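Local coordinates for protein inositol 2-dehydrogenase (Sinorhizobium meliloti, PDB 4HKT) that oxidises myo-inositol to scyllo-inosose (2-keto-myo-inositol) with NAD(+) as hydride acceptor, the first step of myo-inositol degradation, at residues A11-K20 / A40-Y48; A28-A36 / Y48-I58. All coordinates share one frame; numbering follows the deposited sequence.

Interaction 1 of 2, residues A11-K20 / A40-Y48; sequences AGRIGKVHAK and AAEAIAGAY
With CG1 anti to its carbonyl carbon (chi1 -68°) and chi2 extended at -177°, Ile-44 brings its CD1 methyl up to Ala-11, while Tyr-48, with CG likewise anti to the carbonyl carbon, brings its ring obliquely to Ala-19 and Lys-20 of helix 13-24. Ile-44 CD1 stands 3.4 Å from Ala-11 CB, closer than usual for two carbons, and its other branch, CG2, lies 4.2 Å from Ala-19 CB. Ala-11 CB also meets Ala-40 CB of helix 38-48 at 3.9 Å. Lys-16 touches with its CG, 4.1 Å from Ile-44 CD1. On the Tyr-48 ring, Ala-19 CB approaches CE2 at 3.8 Å. The phenol oxygen OH rests 3.4 Å from Lys-20 CA; it is also near Lys-20 N, but at an angle too poor for a hydrogen bond. No hydrogen bond spans the two segments, which hold by apolar contact.

The axes of 13-20 and 40-48 run 18° apart with a closest approach of 11.3 Å, bridged by Ile-44 and Tyr-48. Gly-12, the N-cap of its helix, and Gly-15 match a GxGxxG pattern, consistent with the dinucleotide-binding turn of a Rossmann fold. Asp-35, just beyond strand 28-34, accepts a hydrogen bond from Ala-11 N. Toward the sheet, Ala-41 and Ile-44 touch Val-33 of strand 28-34, and Ala-41 and Ala-45 touch Val-52 of strand 51-52; the far side of helix 13-24 meets helix 281-297 through Val-17 and His-18.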
loop_
_atom_site.group_PDB
_atom_site.type_symbol
_atom_site.label_atom_id
_atom_site.label_comp_id
_atom_site.label_asym_id
_atom_site.label_seq_id
_atom_site.Cartn_x
_atom_site.Cartn_y
_atom_site.Cartn_z
ATOM N N ALA B 11 23.106 29.781 12.115
ATOM C CA ALA B 11 23.268 29.421 10.703
ATOM C C ALA B 11 23.624 27.946 10.472
ATOM O O ALA B 11 24.135 27.598 9.412
ATOM C CB ALA B 11 24.323 30.328 10.064
ATOM N N GLY B 12 23.348 27.082 11.445
ATOM C CA GLY B 12 23.546 25.637 11.273
ATOM C C GLY B 12 22.460 25.004 10.420
ATOM O O GLY B 12 21.765 25.698 9.677
ATOM N N ARG B 13 22.319 23.678 10.520
ATOM C CA ARG B 13 21.349 22.935 9.713
ATOM C C ARG B 13 19.949 23.507 9.887
ATOM O O ARG B 13 19.245 23.778 8.917
ATOM C CB ARG B 13 21.309 21.439 10.099
ATOM C CG ARG B 13 22.411 20.601 9.487
ATOM C CD ARG B 13 22.046 19.121 9.428
ATOM N NE ARG B 13 21.772 18.551 10.746
ATOM C CZ ARG B 13 21.717 17.242 11.009
ATOM N NH1 ARG B 13 21.914 16.335 10.048
ATOM N NH2 ARG B 13 21.468 16.834 12.247
ATOM N N ILE B 14 19.557 23.706 11.138
ATOM C CA ILE B 14 18.199 24.122 11.422
ATOM C C ILE B 14 18.032 25.555 10.907
ATOM O O ILE B 14 17.034 25.871 10.289
ATOM C CB ILE B 14 17.826 23.978 12.924
ATOM C CG1 ILE B 14 17.939 22.509 13.404
ATOM C CG2 ILE B 14 16.377 24.409 13.129
ATOM C CD1 ILE B 14 19.341 21.938 13.570
ATOM N N GLY B 15 19.037 26.398 11.123
ATOM C CA GLY B 15 19.020 27.755 10.587
ATOM C C GLY B 15 18.832 27.817 9.083
ATOM O O GLY B 15 18.111 28.687 8.572
ATOM N N LYS B 16 19.489 26.912 8.363
ATOM C CA LYS B 16 19.387 26.878 6.899
ATOM C C LYS B 16 17.963 26.565 6.450
ATOM O O LYS B 16 17.468 27.129 5.483
ATOM C CB LYS B 16 20.353 25.848 6.305
ATOM C CG LYS B 16 21.834 26.209 6.419
ATOM C CD LYS B 16 22.714 25.181 5.701
ATOM C CE LYS B 16 24.144 25.665 5.492
ATOM N NZ LYS B 16 25.112 25.070 6.460
ATOM N N VAL B 17 17.296 25.687 7.185
ATOM C CA VAL B 17 15.959 25.252 6.832
ATOM C C VAL B 17 14.975 26.415 6.974
ATOM O O VAL B 17 14.086 26.602 6.129
ATOM C CB VAL B 17 15.529 24.065 7.716
ATOM C CG1 VAL B 17 14.039 23.874 7.676
ATOM C CG2 VAL B 17 16.251 22.782 7.296
ATOM N N HIS B 18 15.125 27.192 8.048
ATOM C CA HIS B 18 14.306 28.397 8.235
ATOM C C HIS B 18 14.628 29.524 7.260
ATOM O O HIS B 18 13.746 30.232 6.829
ATOM C CB HIS B 18 14.402 28.895 9.670
ATOM C CG HIS B 18 13.740 27.982 10.639
ATOM N ND1 HIS B 18 12.378 27.784 10.646
ATOM C CD2 HIS B 18 14.250 27.164 11.585
ATOM C CE1 HIS B 18 12.071 26.913 11.590
ATOM N NE2 HIS B 18 13.192 26.514 12.166
ATOM N N ALA B 19 15.896 29.686 6.929
ATOM C CA ALA B 19 16.291 30.616 5.894
ATOM C C ALA B 19 15.498 30.320 4.617
ATOM O O ALA B 19 14.883 31.226 4.012
ATOM C CB ALA B 19 17.790 30.491 5.632
ATOM N N LYS B 20 15.499 29.045 4.221
ATOM C CA LYS B 20 14.762 28.600 3.031
ATOM C C LYS B 20 13.279 28.904 3.153
ATOM O O LYS B 20 12.662 29.367 2.191
ATOM C CB LYS B 20 14.953 27.096 2.782
ATOM C CG LYS B 20 14.100 26.557 1.634
ATOM C CD LYS B 20 14.505 25.160 1.181
ATOM C CE LYS B 20 13.966 24.905 -0.230
ATOM N NZ LYS B 20 14.065 23.490 -0.679
ATOM N N ALA B 40 29.742 30.661 8.515
ATOM C CA ALA B 40 28.400 30.079 8.458
ATOM C C ALA B 40 27.345 31.137 8.142
ATOM O O ALA B 40 26.459 30.901 7.327
ATOM C CB ALA B 40 28.072 29.373 9.764
ATOM N N ALA B 41 27.463 32.301 8.776
ATOM C CA ALA B 41 26.546 33.409 8.553
ATOM C C ALA B 41 26.710 33.955 7.153
ATOM O O ALA B 41 25.735 34.101 6.414
ATOM C CB ALA B 41 26.800 34.507 9.569
ATOM N N GLU B 42 27.960 34.252 6.800
ATOM C CA GLU B 42 28.319 34.679 5.447
ATOM C C GLU B 42 27.703 33.763 4.382
ATOM O O GLU B 42 27.083 34.239 3.430
ATOM C CB GLU B 42 29.847 34.723 5.287
ATOM C CG GLU B 42 30.520 35.912 5.966
ATOM C CD GLU B 42 32.025 35.726 6.139
ATOM O OE1 GLU B 42 32.669 35.144 5.239
ATOM O OE2 GLU B 42 32.571 36.166 7.177
ATOM N N ALA B 43 27.856 32.453 4.557
ATOM C CA ALA B 43 27.278 31.485 3.615
ATOM C C ALA B 43 25.781 31.729 3.378
ATOM O O ALA B 43 25.299 31.690 2.243
ATOM C CB ALA B 43 27.517 30.056 4.105
ATOM N N ILE B 44 25.040 31.987 4.453
ATOM C CA ILE B 44 23.601 32.213 4.338
ATOM C C ILE B 44 23.340 33.586 3.730
ATOM O O ILE B 44 22.449 33.733 2.902
ATOM C CB ILE B 44 22.884 32.031 5.701
ATOM C CG1 ILE B 44 22.949 30.552 6.109
ATOM C CG2 ILE B 44 21.435 32.484 5.630
ATOM C CD1 ILE B 44 22.229 30.213 7.392
ATOM N N ALA B 45 24.107 34.584 4.155
ATOM C CA ALA B 45 24.049 35.913 3.542
ATOM C C ALA B 45 24.373 35.831 2.048
ATOM O O ALA B 45 23.665 36.404 1.216
ATOM C CB ALA B 45 25.027 36.853 4.229
ATOM N N GLY B 46 25.452 35.124 1.723
ATOM C CA GLY B 46 25.826 34.879 0.337
ATOM C C GLY B 46 24.650 34.360 -0.473
ATOM O O GLY B 46 24.206 35.006 -1.425
ATOM N N ALA B 47 24.120 33.209 -0.062
ATOM C CA ALA B 47 23.073 32.499 -0.823
ATOM C C ALA B 47 21.722 33.219 -0.920
ATOM O O ALA B 47 20.965 32.957 -1.854
ATOM C CB ALA B 47 22.875 31.096 -0.260
ATOM N N TYR B 48 21.408 34.101 0.030
ATOM C CA TYR B 48 20.101 34.792 0.035
ATOM C C TYR B 48 20.197 36.307 -0.156
ATOM O O TYR B 48 19.175 36.977 -0.252
ATOM C CB TYR B 48 19.322 34.470 1.326
ATOM C CG TYR B 48 18.917 33.012 1.434
ATOM C CD1 TYR B 48 17.740 32.545 0.846
ATOM C CD2 TYR B 48 19.720 32.100 2.108
ATOM C CE1 TYR B 48 17.379 31.215 0.930
ATOM C CE2 TYR B 48 19.369 30.769 2.202
ATOM C CZ TYR B 48 18.202 30.331 1.615
ATOM O OH TYR B 48 17.876 29.006 1.722
#

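Interaction 2 of 2, residues A28-A36 / Y48-I58; sequences ARLVAVADA and YGCEVRTIDAI. With NA (sodium ion), chain C.
Val-31 and Glu-51 open a parallel strand pairing, Glu-51 N donating to Val-31 O at 2.9 Å. Val-33 N then reaches Glu-51 O at 2.8 Å, nearly along the C=O axis, and Arg-53 N returns to Val-33 O at a more bent 148°. Cys-50 turns SG between its backbone N and carbonyl carbon (chi1 69°), which sets the sulfur 3.4 Å from Val-33 CG2 and against Leu-30. On the face shared by Ala-32 and Glu-51, Ala-32 CB lies over the Arg-53 guanidinium, 3.8 Å from NE, and also touches Ile-58. This is the edge of the parallel Rossmann sheet: strands 28-34 and 51-52 are the two arms of a right-handed beta-alpha-beta crossover through helix 38-48. Arg-53 NH2 bonds Glu-51 OE2 at 2.8 Å, from above the carboxylate plane, and also pairs with Asp-63. A leucine in place of Arg-53 would probably leave both carboxylates without their shared cation and Glu-51 freer to turn. Further out, Thr-54 OG1 caps helix 55-60 by accepting from Ala-57 N; Ile-55 and Ile-58 of that helix touch Ala-34 CB. A water links Arg-53 O to Asp-35 N. Ala-28 O binds a sodium ion with Ser-23 O and Asn-25 O.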
loop_
_atom_site.group_PDB
_atom_site.type_symbol
_atom_site.label_atom_id
_atom_site.label_comp_id
_atom_site.label_asym_id
_atom_site.label_seq_id
_atom_site.Cartn_x
_atom_site.Cartn_y
_atom_site.Cartn_z
ATOM N N ALA B 28 7.367 37.731 3.435
ATOM C CA ALA B 28 8.506 37.864 4.345
ATOM C C ALA B 28 9.782 38.119 3.600
ATOM O O ALA B 28 9.940 37.641 2.477
ATOM C CB ALA B 28 8.663 36.591 5.160
ATOM N N ARG B 29 10.703 38.837 4.238
ATOM C CA ARG B 29 12.041 39.051 3.693
ATOM C C ARG B 29 13.088 38.738 4.745
ATOM O O ARG B 29 12.992 39.195 5.879
ATOM C CB ARG B 29 12.230 40.514 3.227
ATOM C CG ARG B 29 13.597 40.803 2.581
ATOM C CD ARG B 29 13.886 42.291 2.345
ATOM N NE ARG B 29 12.781 42.972 1.659
ATOM C CZ ARG B 29 11.881 43.776 2.235
ATOM N NH1 ARG B 29 11.937 44.058 3.531
ATOM N NH2 ARG B 29 10.914 44.317 1.496
ATOM N N LEU B 30 14.109 37.997 4.350
ATOM C CA LEU B 30 15.254 37.771 5.203
ATOM C C LEU B 30 16.234 38.937 5.033
ATOM O O LEU B 30 16.801 39.140 3.959
ATOM C CB LEU B 30 15.927 36.448 4.856
ATOM C CG LEU B 30 17.107 36.082 5.747
ATOM C CD1 LEU B 30 16.665 35.936 7.197
ATOM C CD2 LEU B 30 17.727 34.790 5.266
ATOM N N VAL B 31 16.417 39.687 6.114
ATOM C CA VAL B 31 17.197 40.928 6.137
ATOM C C VAL B 31 18.589 40.687 6.709
ATOM O O VAL B 31 19.573 41.179 6.157
ATOM C CB VAL B 31 16.473 41.995 6.999
ATOM C CG1 VAL B 31 17.324 43.244 7.186
ATOM C CG2 VAL B 31 15.129 42.341 6.381
ATOM N N ALA B 32 18.676 39.936 7.810
ATOM C CA ALA B 32 19.939 39.767 8.518
ATOM C C ALA B 32 20.126 38.369 9.079
ATOM O O ALA B 32 19.169 37.747 9.532
ATOM C CB ALA B 32 20.054 40.791 9.630
ATOM N N VAL B 33 21.354 37.871 8.999
ATOM C CA VAL B 33 21.748 36.635 9.659
ATOM C C VAL B 33 22.845 36.922 10.671
ATOM O O VAL B 33 23.690 37.783 10.438
ATOM C CB VAL B 33 22.320 35.614 8.669
ATOM C CG1 VAL B 33 22.686 34.309 9.388
ATOM C CG2 VAL B 33 21.320 35.353 7.568
ATOM N N ALA B 34 22.836 36.169 11.773
ATOM C CA ALA B 34 23.896 36.187 12.757
ATOM C C ALA B 34 24.268 34.747 13.170
ATOM O O ALA B 34 23.444 33.821 13.081
ATOM C CB ALA B 34 23.475 37.009 13.965
ATOM N N ASP B 35 25.516 34.574 13.600
ATOM C CA ASP B 35 26.039 33.280 14.043
ATOM C C ASP B 35 27.373 33.541 14.733
ATOM O O ASP B 35 28.005 34.557 14.482
ATOM C CB ASP B 35 26.234 32.325 12.852
ATOM C CG ASP B 35 26.424 30.872 13.283
ATOM O OD1 ASP B 35 25.424 30.192 13.616
ATOM O OD2 ASP B 35 27.583 30.405 13.264
ATOM N N ALA B 36 27.794 32.651 15.624
ATOM C CA ALA B 36 29.090 32.811 16.289
ATOM C C ALA B 36 30.251 32.508 15.325
ATOM O O ALA B 36 31.364 32.979 15.528
ATOM C CB ALA B 36 29.173 31.926 17.519
ATOM N N TYR B 48 21.408 34.101 0.030
ATOM C CA TYR B 48 20.101 34.792 0.035
ATOM C C TYR B 48 20.197 36.307 -0.156
ATOM O O TYR B 48 19.175 36.977 -0.252
ATOM C CB TYR B 48 19.322 34.470 1.326
ATOM C CG TYR B 48 18.917 33.012 1.434
ATOM C CD1 TYR B 48 17.740 32.545 0.846
ATOM C CD2 TYR B 48 19.720 32.100 2.108
ATOM C CE1 TYR B 48 17.379 31.215 0.930
ATOM C CE2 TYR B 48 19.369 30.769 2.202
ATOM C CZ TYR B 48 18.202 30.331 1.615
ATOM O OH TYR B 48 17.876 29.006 1.722
ATOM N N GLY B 49 21.412 36.847 -0.194
ATOM C CA GLY B 49 21.604 38.276 -0.411
ATOM C C GLY B 49 21.139 39.183 0.718
ATOM O O GLY B 49 20.746 40.329 0.475
ATOM N N CYS B 50 21.184 38.676 1.951
ATOM C CA CYS B 50 20.888 39.482 3.142
ATOM C C CYS B 50 22.206 39.775 3.858
ATOM O O CYS B 50 23.246 39.256 3.455
ATOM C CB CYS B 50 19.932 38.733 4.068
ATOM S SG CYS B 50 20.699 37.298 4.835
ATOM N N GLU B 51 22.158 40.582 4.919
ATOM C CA GLU B 51 23.367 41.083 5.582
ATOM C C GLU B 51 23.811 40.164 6.714
ATOM O O GLU B 51 22.998 39.488 7.335
ATOM C CB GLU B 51 23.111 42.470 6.172
ATOM C CG GLU B 51 22.402 43.452 5.246
ATOM C CD GLU B 51 22.000 44.730 5.959
ATOM O OE1 GLU B 51 22.815 45.252 6.746
ATOM O OE2 GLU B 51 20.860 45.205 5.761
ATOM N N VAL B 52 25.100 40.156 7.006
ATOM C CA VAL B 52 25.576 39.542 8.245
ATOM C C VAL B 52 25.637 40.604 9.324
ATOM O O VAL B 52 26.419 41.530 9.213
ATOM C CB VAL B 52 26.965 38.909 8.064
ATOM C CG1 VAL B 52 27.515 38.391 9.393
ATOM C CG2 VAL B 52 26.881 37.789 7.035
ATOM N N ARG B 53 24.806 40.478 10.359
ATOM C CA ARG B 53 24.878 41.379 11.522
ATOM C C ARG B 53 25.199 40.615 12.802
ATOM O O ARG B 53 25.257 39.382 12.813
ATOM C CB ARG B 53 23.581 42.166 11.715
ATOM C CG ARG B 53 23.180 43.030 10.538
ATOM C CD ARG B 53 21.924 43.825 10.823
ATOM N NE ARG B 53 21.358 44.390 9.593
ATOM C CZ ARG B 53 20.204 45.054 9.511
ATOM N NH1 ARG B 53 19.446 45.252 10.582
ATOM N NH2 ARG B 53 19.795 45.527 8.337
ATOM N N THR B 54 25.432 41.357 13.874
ATOM C CA THR B 54 25.577 40.752 15.184
ATOM C C THR B 54 24.173 40.615 15.770
ATOM O O THR B 54 23.215 41.172 15.228
ATOM C CB THR B 54 26.430 41.613 16.127
ATOM O OG1 THR B 54 25.754 42.843 16.395
ATOM C CG2 THR B 54 27.809 41.900 15.504
ATOM N N ILE B 55 24.073 39.885 16.876
ATOM C CA ILE B 55 22.807 39.735 17.605
ATOM C C ILE B 55 22.404 41.068 18.234
ATOM O O ILE B 55 21.252 41.501 18.105
ATOM C CB ILE B 55 22.893 38.610 18.656
ATOM C CG1 ILE B 55 23.032 37.262 17.918
ATOM C CG2 ILE B 55 21.670 38.644 19.579
ATOM C CD1 ILE B 55 23.431 36.081 18.775
ATOM N N ASP B 56 23.354 41.744 18.876
ATOM C CA ASP B 56 23.114 43.097 19.407
ATOM C C ASP B 56 22.508 44.032 18.339
ATOM O O ASP B 56 21.627 44.839 18.620
ATOM C CB ASP B 56 24.422 43.729 19.947
ATOM C CG ASP B 56 24.853 43.171 21.323
ATOM O OD1 ASP B 56 24.098 42.387 21.953
ATOM O OD2 ASP B 56 25.964 43.525 21.786
ATOM N N ALA B 57 22.994 43.923 17.119
ATOM C CA ALA B 57 22.554 44.807 16.047
ATOM C C ALA B 57 21.122 44.449 15.659
ATOM O O ALA B 57 20.256 45.311 15.540
ATOM C CB ALA B 57 23.483 44.689 14.845
ATOM N N ILE B 58 20.873 43.161 15.490
ATOM C CA ILE B 58 19.515 42.697 15.191
ATOM C C ILE B 58 18.556 43.100 16.307
ATOM O O ILE B 58 17.476 43.609 16.030
ATOM C CB ILE B 58 19.495 41.185 14.865
ATOM C CG1 ILE B 58 20.221 40.937 13.542
ATOM C CG2 ILE B 58 18.066 40.661 14.773
ATOM C CD1 ILE B 58 20.731 39.514 13.349
HETATM NA NA NA C . 10.549 35.902 0.966
HETATM O O HOH W 1 26.804 37.403 13.374
#

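How the interactions relate
From the N terminus, the chain passes through 11-20, the start of helix 13-24, into strand 28-34, back along helix 38-48 and out to strand 51-52 and helix 55-60. Interaction 1 closes the loop from the first helix to the second, with strand 28-34 between; interaction 2 closes the one from that strand to the next, with helix 38-48 between. The segments alternate, so the loops cross, and Tyr-48 belongs to both. Interaction 1 joins two helices on one face of the parallel sheet, whereas interaction 2 attaches strand 51-52, one of its two edge strands. The two contacts also touch where Ala-45 CB comes within 3.1 Å of Cys-50 O.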